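Conserved hypothetical protein (Pyrococcus furiosus, PDB 1Y81) is of unknown function but belongs to the CoA-binding domain family with a Rossmann-like fold and binds coenzyme A. Local coordinates at residues A[45-50]-A[64-69]. Sequence-based numbering, arbitrary orientation.
With COA (coenzyme A), chain C.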
ATOM      1  N   LEU A  45       4.722  -0.119  -7.270  1.00 19.47           N
ATOM      2  CA  LEU A  45       5.958  -0.072  -6.529  1.00 18.32           C
ATOM      3  C   LEU A  45       5.770  -0.911  -5.273  1.00 15.43           C
ATOM      4  O   LEU A  45       5.141  -0.455  -4.328  1.00 15.34           O
ATOM      5  CB  LEU A  45       6.338   1.371  -6.165  1.00 21.28           C
ATOM      6  CG  LEU A  45       6.987   2.198  -7.304  1.00 23.20           C
ATOM      7  CD1 LEU A  45       6.021   2.450  -8.451  1.00 25.65           C
ATOM      8  CD2 LEU A  45       7.476   3.518  -6.764  1.00 21.71           C
ATOM      9  N   PRO A  46       6.330  -2.131  -5.268  1.00 14.63           N
ATOM     10  CA  PRO A  46       6.213  -2.960  -4.075  1.00 13.96           C
ATOM     11  C   PRO A  46       6.962  -2.390  -2.862  1.00 16.66           C
ATOM     12  O   PRO A  46       8.049  -1.789  -2.993  1.00 15.67           O
ATOM     13  CB  PRO A  46       6.838  -4.310  -4.490  1.00 17.53           C
ATOM     14  CG  PRO A  46       7.427  -4.123  -5.798  1.00 19.25           C
ATOM     15  CD  PRO A  46       7.084  -2.786  -6.346  1.00 15.55           C
ATOM     16  N   VAL A  47       6.390  -2.589  -1.678  1.00 13.90           N
ATOM     17  CA  VAL A  47       7.037  -2.159  -0.468  1.00 14.26           C
ATOM     18  C   VAL A  47       7.003  -3.309   0.556  1.00 15.79           C
ATOM     19  O   VAL A  47       5.930  -3.701   1.045  1.00 14.47           O
ATOM     20  CB  VAL A  47       6.362  -0.874   0.133  1.00 14.79           C
ATOM     21  CG1 VAL A  47       6.984  -0.508   1.465  1.00 15.37           C
ATOM     22  CG2 VAL A  47       6.347   0.319  -0.920  1.00 13.27           C
ATOM     23  N   ASN A  48       8.182  -3.844   0.856  1.00 14.07           N
ATOM     24  CA  ASN A  48       8.334  -4.980   1.786  1.00 13.40           C
ATOM     25  C   ASN A  48       9.834  -5.171   2.065  1.00 17.03           C
ATOM     26  O   ASN A  48      10.589  -5.449   1.142  1.00 17.49           O
ATOM     27  CB  ASN A  48       7.712  -6.263   1.204  1.00 13.97           C
ATOM     28  CG  ASN A  48       7.731  -7.457   2.213  1.00 13.74           C
ATOM     29  OD1 ASN A  48       8.617  -7.549   3.070  1.00 17.44           O
ATOM     30  ND2 ASN A  48       6.755  -8.341   2.101  1.00 17.62           N
ATOM     31  N   PRO A  49      10.261  -5.005   3.336  1.00 20.55           N
ATOM     32  CA  PRO A  49      11.690  -5.164   3.732  1.00 23.46           C
ATOM     33  C   PRO A  49      12.296  -6.552   3.438  1.00 24.91           C
ATOM     34  O   PRO A  49      13.523  -6.674   3.386  1.00 24.91           O
ATOM     35  CB  PRO A  49      11.678  -4.927   5.254  1.00 25.46           C
ATOM     36  CG  PRO A  49      10.380  -4.273   5.565  1.00 25.70           C
ATOM     37  CD  PRO A  49       9.400  -4.643   4.484  1.00 22.42           C
ATOM     38  N   ASN A  50      11.453  -7.576   3.248  1.00 21.36           N
ATOM     39  CA  ASN A  50      11.929  -8.955   2.976  1.00 20.72           C
ATOM     40  C   ASN A  50      12.519  -9.177   1.577  1.00 22.41           C
ATOM     41  O   ASN A  50      13.288 -10.141   1.361  1.00 23.11           O
ATOM     42  CB  ASN A  50      10.794  -9.983   3.157  1.00 22.80           C
ATOM     43  CG  ASN A  50      10.426 -10.232   4.610  1.00 21.80           C
ATOM     44  OD1 ASN A  50       9.325 -10.714   4.896  1.00 27.12           O
ATOM     45  ND2 ASN A  50      11.326  -9.930   5.529  1.00 18.65           N
ATOM     46  N   ARG A  64       9.045   5.625   3.251  1.00 20.58           N
ATOM     47  CA  ARG A  64       9.909   6.834   3.312  1.00 24.78           C
ATOM     48  C   ARG A  64      10.804   6.975   2.078  1.00 25.71           C
ATOM     49  O   ARG A  64      11.205   8.092   1.724  1.00 26.61           O
ATOM     50  CB  ARG A  64      10.768   6.833   4.575  1.00 25.22           C
ATOM     51  CG  ARG A  64       9.994   7.137   5.864  1.00 29.61           C
ATOM     52  N   GLU A  65      11.084   5.841   1.422  1.00 25.31           N
ATOM     53  CA  GLU A  65      11.947   5.774   0.233  1.00 28.39           C
ATOM     54  C   GLU A  65      11.208   5.950  -1.088  1.00 27.82           C
ATOM     55  O   GLU A  65      11.838   6.006  -2.154  1.00 27.79           O
ATOM     56  CB  GLU A  65      12.685   4.437   0.186  1.00 29.17           C
ATOM     57  CG  GLU A  65      13.581   4.158   1.355  1.00 32.34           C
ATOM     58  CD  GLU A  65      14.063   2.714   1.378  1.00 35.45           C
ATOM     59  OE1 GLU A  65      13.705   1.932   0.457  1.00 39.32           O
ATOM     60  OE2 GLU A  65      14.795   2.361   2.322  1.00 37.63           O
ATOM     61  N   LEU A  66       9.874   6.019  -1.031  1.00 26.31           N
ATOM     62  CA  LEU A  66       9.069   6.088  -2.236  1.00 25.01           C
ATOM     63  C   LEU A  66       9.242   7.440  -2.942  1.00 26.56           C
ATOM     64  O   LEU A  66       9.458   8.465  -2.276  1.00 26.87           O
ATOM     65  CB  LEU A  66       7.587   5.884  -1.917  1.00 24.89           C
ATOM     66  CG  LEU A  66       7.105   4.489  -1.510  1.00 21.95           C
ATOM     67  CD1 LEU A  66       5.679   4.603  -0.928  1.00 20.45           C
ATOM     68  CD2 LEU A  66       7.142   3.511  -2.685  1.00 22.28           C
ATOM     69  N   PRO A  67       9.169   7.442  -4.283  1.00 29.98           N
ATOM     70  CA  PRO A  67       9.079   8.725  -4.999  1.00 31.68           C
ATOM     71  C   PRO A  67       7.805   9.491  -4.645  1.00 33.07           C
ATOM     72  O   PRO A  67       6.756   8.883  -4.393  1.00 31.23           O
ATOM     73  CB  PRO A  67       9.072   8.316  -6.475  1.00 32.99           C
ATOM     74  CG  PRO A  67       8.759   6.883  -6.497  1.00 34.88           C
ATOM     75  CD  PRO A  67       9.227   6.298  -5.206  1.00 32.21           C
ATOM     76  N   LYS A  68       7.897  10.816  -4.645  1.00 31.81           N
ATOM     77  CA  LYS A  68       6.818  11.661  -4.151  1.00 34.12           C
ATOM     78  C   LYS A  68       5.583  11.704  -5.071  1.00 33.39           C
ATOM     79  O   LYS A  68       4.519  12.179  -4.661  1.00 34.60           O
ATOM     80  CB  LYS A  68       7.349  13.073  -3.843  1.00 34.23           C
ATOM     81  CG  LYS A  68       8.555  13.089  -2.870  1.00 35.32           C
ATOM     82  CD  LYS A  68       8.167  12.727  -1.429  1.00 37.44           C
ATOM     83  CE  LYS A  68       9.402  12.492  -0.554  1.00 37.82           C
ATOM     84  NZ  LYS A  68       9.056  12.072   0.852  1.00 38.13           N
ATOM     85  N   ASP A  69       5.726  11.182  -6.294  1.00 33.02           N
ATOM     86  CA  ASP A  69       4.639  11.179  -7.283  1.00 33.95           C
ATOM     87  C   ASP A  69       3.751   9.906  -7.266  1.00 31.64           C
ATOM     88  O   ASP A  69       2.976   9.673  -8.191  1.00 31.37           O
ATOM     89  CB  ASP A  69       5.189  11.454  -8.700  1.00 36.43           C
ATOM     90  CG  ASP A  69       6.043  10.320  -9.233  1.00 38.74           C
ATOM     91  OD1 ASP A  69       6.456   9.443  -8.446  1.00 39.81           O
ATOM     92  OD2 ASP A  69       6.314  10.307 -10.455  1.00 41.47           O
TER
HETATM   93  N1A COA C 201       6.191  -3.041   5.424  1.00 18.32           N
HETATM   94  C2A COA C 201       5.891  -3.752   4.289  1.00 17.31           C
HETATM   95  N3A COA C 201       5.478  -5.058   4.381  1.00 14.96           N
HETATM   96  C4A COA C 201       5.406  -5.661   5.597  1.00 15.94           C
HETATM   97  C5A COA C 201       5.709  -4.968   6.767  1.00 17.29           C
HETATM   98  C6A COA C 201       6.106  -3.641   6.678  1.00 19.66           C
HETATM   99  N6A COA C 201       6.409  -2.961   7.773  1.00 19.49           N
HETATM  100  N7A COA C 201       5.519  -5.812   7.812  1.00 18.08           N
HETATM  101  C8A COA C 201       5.100  -7.006   7.322  1.00 17.54           C
HETATM  102  N9A COA C 201       5.034  -6.921   5.958  1.00 16.98           N
HETATM  103  C1B COA C 201       4.669  -7.977   4.988  1.00 16.79           C
HETATM  104  C2B COA C 201       4.773  -9.387   5.569  1.00 17.03           C
HETATM  105  O2B COA C 201       6.133  -9.813   5.834  1.00 18.72           O
HETATM  106  C3B COA C 201       4.020 -10.139   4.464  1.00 16.95           C
HETATM  107  O3B COA C 201       4.831 -10.433   3.342  1.00 18.74           O
HETATM  108  P3B COA C 201       5.689 -11.814   3.262  1.00 25.34           P
HETATM  109  O7A COA C 201       7.088 -11.525   2.801  1.00 29.01           O
HETATM  110  O8A COA C 201       4.970 -12.689   2.298  1.00 29.16           O
HETATM  111  O9A COA C 201       5.817 -12.365   4.649  1.00 31.38           O
HETATM  112  C4B COA C 201       2.947  -9.151   3.988  1.00 17.71           C
HETATM  113  O4B COA C 201       3.359  -7.859   4.463  1.00 18.31           O
HETATM  114  C5B COA C 201       1.534  -9.494   4.502  1.00 16.03           C
HETATM  115  O5B COA C 201       1.590  -9.554   5.913  1.00 18.50           O
HETATM  116  P1A COA C 201       1.080 -10.855   6.712  1.00 21.62           P
HETATM  117  O1A COA C 201       1.443 -10.728   8.172  1.00 21.13           O
HETATM  118  O2A COA C 201       1.590 -12.105   6.030  1.00 21.65           O
HETATM  119  O3A COA C 201      -0.510 -10.668   6.546  1.00 21.33           O
HETATM  120  P2A COA C 201      -1.482 -11.643   5.720  1.00 23.41           P
HETATM  121  O4A COA C 201      -1.545 -12.991   6.391  1.00 26.80           O
HETATM  122  O5A COA C 201      -1.174 -11.769   4.272  1.00 22.45           O
HETATM  123  O6A COA C 201      -2.888 -10.898   5.854  1.00 22.76           O
HETATM  124  CBP COA C 201      -4.368  -9.002   5.915  1.00 20.65           C
HETATM  125  CCP COA C 201      -3.095  -9.615   5.290  1.00 21.85           C
HETATM  126  CDP COA C 201      -4.546  -7.607   5.301  1.00 22.95           C
HETATM  127  CEP COA C 201      -4.175  -8.837   7.420  1.00 23.80           C
HETATM  128  CAP COA C 201      -5.593  -9.910   5.663  1.00 19.81           C
HETATM  129  OAP COA C 201      -6.736  -9.404   6.332  1.00 18.61           O
HETATM  130  C9P COA C 201      -5.812  -9.927   4.176  1.00 22.34           C
HETATM  131  O9P COA C 201      -5.218 -10.941   3.428  1.00 22.58           O
HETATM  132  N8P COA C 201      -6.527  -8.914   3.667  1.00 24.98           N
HETATM  133  C7P COA C 201      -6.774  -8.680   2.250  1.00 22.28           C
HETATM  134  C6P COA C 201      -7.848  -9.515   1.665  1.00 21.93           C
HETATM  135  C5P COA C 201      -8.032  -9.089   0.236  1.00 21.76           C
HETATM  136  O5P COA C 201      -7.213  -8.356  -0.367  1.00 21.22           O
HETATM  137  N4P COA C 201      -9.128  -9.597  -0.265  1.00 20.58           N
HETATM  138  C3P COA C 201      -9.623  -9.406  -1.589  1.00 18.71           C
HETATM  139  C2P COA C 201     -11.058  -8.882  -1.540  1.00 20.15           C
HETATM  140  S1P COA C 201     -11.115  -7.224  -0.782  1.00 20.50           S
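Asn48 ND2, just past the C-terminal end of strand 43-47, has three hydrogen-bond partners. It donates to O7A of the coenzyme A 3'-phosphate at 3.3 Å and makes a weak, bent bond to the ester oxygen O3B of the same group (129° at the hydrogen), while the backbone oxygen of Ala22 is a third partner. The other end of the amide is held as well: Asn48 OD1 accepts from the backbone N of Asn50 at 2.8 Å, closing an Asx turn, with the donor tilted 32° from the carbonyl plane. Because CG lies anti to the backbone N (chi1 -175°), the amide swings out to the ligand, and with both its ends bonded its rotation is well defined. Beside it, Pro49 CD packs 3.6 Å from C2A of the adenine, and Val47 O approaches that same carbon.

Further back along the strand the contact with 64-69 is wholly apolar, with no hydrogen bond between the segments. Val47 and Leu66 meet tip to tip, CG2 of the valine 3.7 Å from CD2 of the leucine. Leu45 extends one methyl, CD2, to CG and CD of Pro67, 3.6 Å from each, and the same methyl lies 4.1 Å from Leu66 CD2. One methyl of Leu66, CD2, thus touches both residues, whose side chains point to the same side of the strand with Pro46 turned away between them.

Strand 43-47 is an outermost strand of the parallel Rossmann-like sheet, hydrogen-bonded to strand 16-20 through Leu45 and Val47. The loop leading from strand 57-58 to strand 72-75 packs against strands 43-47 and 16-20, Leu66 also touching Ala18 and Pro67 touching Lys16.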